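Local coordinates for putative diflavin flavoprotein A 3 (Synechocystis sp., PDB 6H0C) that probably carries electrons from NADH to oxygen, reducing oxygen to water, as a whole protein whose flavodiiron core joins a metallo-hydrolase domain and a flavodoxin-like domain, at residues Q251-A265 and I280-E293. Residues are numbered along the deposited sequence; the frame is centred on the assembly and turned at random.
Sequences QQAQALNVALIYASA and ITKAGVAVTAINAE
With its CG anti to the backbone N (chi1 171°), Asn257 reaches across to the parallel neighbour strand, where ND2 donates to Thr288 OG1 at 3.0 Å, close to the amide plane. Thr288 OG1 is also bonded to Lys306 NZ, so two donors grip one oxygen. On the other face, Tyr262 CG lies between the backbone N and carbonyl carbon (chi1 54°), turning the ring across toward strand 286-291: Ile290 O sits 3.9 Å above the ring plane, offset toward the rim, and CE2 meets Ala289 CB obliquely at 3.9 Å. Also on this face, the Ile280 and Val258 side chains cross at about a right angle, Ile280 CD1 3.9 Å from Val258 CG1, bringing helix 268-281 against the sheet. The backbones pair in parallel, from Ala286 N to Leu256 O (3.0 Å) through Ala292 N to Tyr262 O (2.9 Å). At the strands' C-terminal ends, one water accepts from Ala265 N and Asn291 ND2 and donates to Glu293 OE1; Asn291 ND2 also donates to Pro152 O. This is a beta-alpha-beta unit of the flavodoxin-like fold: helix 268-281 links the strands, 286-291 is an outermost strand, 257-262 pairs on its other edge with 309-313, and Val258 packs on helix 382-404, Ile261 on helix 323-335.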
# COMPACT_ATOMS: atom_id res chain seq x y z
N GLN A 251 -5.73 12.55 -12.31
CA GLN A 251 -6.19 11.17 -12.38
C GLN A 251 -7.71 11.10 -12.48
O GLN A 251 -8.25 10.40 -13.33
CB GLN A 251 -5.71 10.37 -11.17
CG GLN A 251 -4.21 10.02 -11.20
CD GLN A 251 -3.82 9.22 -12.44
OE1 GLN A 251 -4.49 8.26 -12.81
NE2 GLN A 251 -2.75 9.63 -13.09
N GLN A 252 -8.39 11.84 -11.63
CA GLN A 252 -9.84 11.74 -11.58
C GLN A 252 -10.48 12.48 -12.75
O GLN A 252 -11.66 12.33 -13.03
CB GLN A 252 -10.35 12.27 -10.24
CG GLN A 252 -9.87 11.40 -9.09
CD GLN A 252 -10.24 11.94 -7.72
OE1 GLN A 252 -9.62 12.87 -7.22
NE2 GLN A 252 -11.26 11.34 -7.11
N ALA A 253 -9.66 13.24 -13.47
CA ALA A 253 -10.16 14.04 -14.59
C ALA A 253 -10.07 13.30 -15.91
O ALA A 253 -10.60 13.77 -16.92
CB ALA A 253 -9.39 15.35 -14.67
N GLN A 254 -9.40 12.16 -15.94
CA GLN A 254 -9.21 11.44 -17.19
C GLN A 254 -10.53 10.88 -17.73
O GLN A 254 -11.42 10.50 -16.96
CB GLN A 254 -8.17 10.35 -17.00
CG GLN A 254 -6.86 10.95 -16.53
CD GLN A 254 -5.74 9.96 -16.41
OE1 GLN A 254 -4.79 10.01 -17.18
NE2 GLN A 254 -5.83 9.07 -15.43
N ALA A 255 -10.67 10.86 -19.05
CA ALA A 255 -11.95 10.56 -19.69
C ALA A 255 -12.38 9.12 -19.47
O ALA A 255 -13.57 8.83 -19.34
CB ALA A 255 -11.87 10.85 -21.18
N LEU A 256 -11.41 8.22 -19.45
CA LEU A 256 -11.71 6.80 -19.34
C LEU A 256 -11.22 6.25 -18.01
O LEU A 256 -10.24 6.74 -17.43
CB LEU A 256 -11.08 6.05 -20.51
CG LEU A 256 -11.73 6.37 -21.87
CD1 LEU A 256 -11.00 5.68 -23.01
CD2 LEU A 256 -13.23 6.00 -21.89
N ASN A 257 -11.92 5.23 -17.52
CA ASN A 257 -11.58 4.61 -16.24
C ASN A 257 -11.70 3.09 -16.30
O ASN A 257 -12.61 2.55 -16.95
CB ASN A 257 -12.47 5.17 -15.13
CG ASN A 257 -12.31 4.42 -13.82
OD1 ASN A 257 -12.80 3.30 -13.68
ND2 ASN A 257 -11.64 5.04 -12.85
N VAL A 258 -10.79 2.40 -15.63
CA VAL A 258 -10.85 0.95 -15.55
C VAL A 258 -11.05 0.52 -14.11
O VAL A 258 -10.33 0.97 -13.23
CB VAL A 258 -9.57 0.27 -16.09
CG1 VAL A 258 -9.58 -1.23 -15.79
CG2 VAL A 258 -9.41 0.54 -17.59
N ALA A 259 -12.03 -0.35 -13.88
CA ALA A 259 -12.23 -0.98 -12.58
C ALA A 259 -11.35 -2.23 -12.50
O ALA A 259 -11.52 -3.16 -13.28
CB ALA A 259 -13.69 -1.34 -12.36
N LEU A 260 -10.40 -2.22 -11.58
CA LEU A 260 -9.44 -3.30 -11.46
C LEU A 260 -9.68 -4.02 -10.16
O LEU A 260 -9.30 -3.54 -9.09
CB LEU A 260 -8.00 -2.76 -11.53
CG LEU A 260 -6.85 -3.70 -11.17
CD1 LEU A 260 -6.81 -4.88 -12.11
CD2 LEU A 260 -5.53 -2.94 -11.23
N ILE A 261 -10.36 -5.15 -10.26
CA ILE A 261 -10.76 -5.93 -9.10
C ILE A 261 -9.77 -7.06 -8.84
O ILE A 261 -9.65 -7.96 -9.68
CB ILE A 261 -12.18 -6.50 -9.31
CG1 ILE A 261 -13.17 -5.36 -9.54
CG2 ILE A 261 -12.57 -7.39 -8.14
CD1 ILE A 261 -14.52 -5.79 -10.08
N TYR A 262 -9.04 -7.01 -7.73
CA TYR A 262 -8.16 -8.13 -7.40
C TYR A 262 -8.47 -8.72 -6.02
O TYR A 262 -9.11 -8.08 -5.19
CB TYR A 262 -6.69 -7.71 -7.50
CG TYR A 262 -6.29 -6.49 -6.70
CD1 TYR A 262 -5.93 -6.59 -5.37
CD2 TYR A 262 -6.24 -5.23 -7.30
CE1 TYR A 262 -5.55 -5.47 -4.65
CE2 TYR A 262 -5.86 -4.12 -6.59
CZ TYR A 262 -5.51 -4.24 -5.26
OH TYR A 262 -5.12 -3.13 -4.53
N ALA A 263 -8.02 -9.95 -5.79
CA ALA A 263 -8.52 -10.75 -4.67
C ALA A 263 -8.14 -10.20 -3.29
O ALA A 263 -8.97 -10.16 -2.39
CB ALA A 263 -8.04 -12.18 -4.81
N SER A 264 -6.88 -9.79 -3.13
CA SER A 264 -6.43 -9.24 -1.85
C SER A 264 -5.18 -8.36 -2.01
O SER A 264 -4.56 -8.33 -3.08
CB SER A 264 -6.14 -10.37 -0.86
OG SER A 264 -4.96 -11.05 -1.23
N ALA A 265 -4.82 -7.68 -0.92
CA ALA A 265 -3.81 -6.61 -0.97
C ALA A 265 -2.39 -7.11 -1.15
O ALA A 265 -1.55 -6.41 -1.70
CB ALA A 265 -3.90 -5.77 0.31
N ILE A 280 -1.88 0.82 -17.36
CA ILE A 280 -3.09 1.55 -17.72
C ILE A 280 -2.94 3.05 -17.44
O ILE A 280 -3.21 3.87 -18.32
CB ILE A 280 -4.33 1.02 -16.96
CG1 ILE A 280 -4.65 -0.41 -17.41
CG2 ILE A 280 -5.55 1.90 -17.20
CD1 ILE A 280 -5.77 -1.06 -16.59
N THR A 281 -2.52 3.40 -16.22
CA THR A 281 -2.46 4.80 -15.83
C THR A 281 -1.38 5.57 -16.60
O THR A 281 -1.54 6.76 -16.90
CB THR A 281 -2.21 4.98 -14.31
OG1 THR A 281 -0.96 4.36 -13.95
CG2 THR A 281 -3.34 4.37 -13.49
N LYS A 282 -0.28 4.91 -16.93
CA LYS A 282 0.76 5.62 -17.66
C LYS A 282 0.27 5.92 -19.08
O LYS A 282 0.79 6.79 -19.76
CB LYS A 282 2.08 4.85 -17.68
CG LYS A 282 2.18 3.74 -18.71
CD LYS A 282 3.58 3.15 -18.67
CE LYS A 282 3.76 2.05 -19.70
NZ LYS A 282 5.06 1.35 -19.51
N ALA A 283 -0.77 5.20 -19.51
CA ALA A 283 -1.30 5.39 -20.85
C ALA A 283 -2.43 6.41 -20.82
O ALA A 283 -3.17 6.54 -21.79
CB ALA A 283 -1.77 4.05 -21.43
N GLY A 284 -2.58 7.11 -19.70
CA GLY A 284 -3.55 8.19 -19.62
C GLY A 284 -4.98 7.75 -19.35
O GLY A 284 -5.93 8.50 -19.59
N VAL A 285 -5.14 6.53 -18.84
CA VAL A 285 -6.45 6.04 -18.44
C VAL A 285 -6.44 5.83 -16.92
O VAL A 285 -5.47 5.29 -16.37
CB VAL A 285 -6.81 4.73 -19.18
CG1 VAL A 285 -8.08 4.09 -18.60
CG2 VAL A 285 -6.97 5.00 -20.67
N ALA A 286 -7.51 6.27 -16.25
CA ALA A 286 -7.62 6.16 -14.79
C ALA A 286 -7.89 4.72 -14.36
O ALA A 286 -8.51 3.94 -15.10
CB ALA A 286 -8.72 7.08 -14.27
N VAL A 287 -7.42 4.37 -13.16
CA VAL A 287 -7.71 3.07 -12.57
C VAL A 287 -8.32 3.23 -11.19
O VAL A 287 -7.80 3.98 -10.36
CB VAL A 287 -6.45 2.18 -12.45
CG1 VAL A 287 -6.77 0.89 -11.69
CG2 VAL A 287 -5.86 1.87 -13.83
N THR A 288 -9.43 2.54 -10.96
CA THR A 288 -10.03 2.41 -9.65
C THR A 288 -9.78 0.99 -9.18
O THR A 288 -10.46 0.04 -9.59
CB THR A 288 -11.54 2.71 -9.67
OG1 THR A 288 -11.75 4.09 -9.96
CG2 THR A 288 -12.17 2.37 -8.32
N ALA A 289 -8.76 0.83 -8.36
CA ALA A 289 -8.46 -0.47 -7.78
C ALA A 289 -9.55 -0.87 -6.79
O ALA A 289 -10.07 -0.04 -6.04
CB ALA A 289 -7.10 -0.44 -7.10
N ILE A 290 -9.90 -2.15 -6.80
CA ILE A 290 -10.85 -2.71 -5.84
C ILE A 290 -10.24 -3.95 -5.21
O ILE A 290 -9.89 -4.92 -5.91
CB ILE A 290 -12.17 -3.09 -6.52
CG1 ILE A 290 -12.83 -1.85 -7.13
CG2 ILE A 290 -13.08 -3.80 -5.52
CD1 ILE A 290 -13.49 -0.97 -6.13
N ASN A 291 -10.09 -3.92 -3.89
CA ASN A 291 -9.68 -5.08 -3.11
C ASN A 291 -10.94 -5.87 -2.77
O ASN A 291 -11.73 -5.45 -1.93
CB ASN A 291 -8.91 -4.63 -1.86
CG ASN A 291 -8.44 -5.80 -0.99
OD1 ASN A 291 -8.97 -6.90 -1.06
ND2 ASN A 291 -7.45 -5.53 -0.14
N ALA A 292 -11.13 -7.00 -3.45
CA ALA A 292 -12.35 -7.79 -3.29
C ALA A 292 -12.54 -8.22 -1.83
O ALA A 292 -13.67 -8.30 -1.33
CB ALA A 292 -12.31 -9.01 -4.20
N GLU A 293 -11.43 -8.47 -1.16
CA GLU A 293 -11.46 -8.96 0.21
C GLU A 293 -12.04 -7.93 1.19
O GLU A 293 -12.72 -8.30 2.13
CB GLU A 293 -10.04 -9.32 0.64
CG GLU A 293 -9.94 -10.31 1.74
CD GLU A 293 -8.52 -10.79 1.92
OE1 GLU A 293 -7.64 -9.94 2.17
OE2 GLU A 293 -8.28 -12.01 1.80
O HOH W 1 -6.40 6.62 -11.53
O HOH W 2 -2.10 8.80 -15.55
O HOH W 3 -8.83 8.79 -20.25
O HOH W 4 -6.43 -7.57 1.44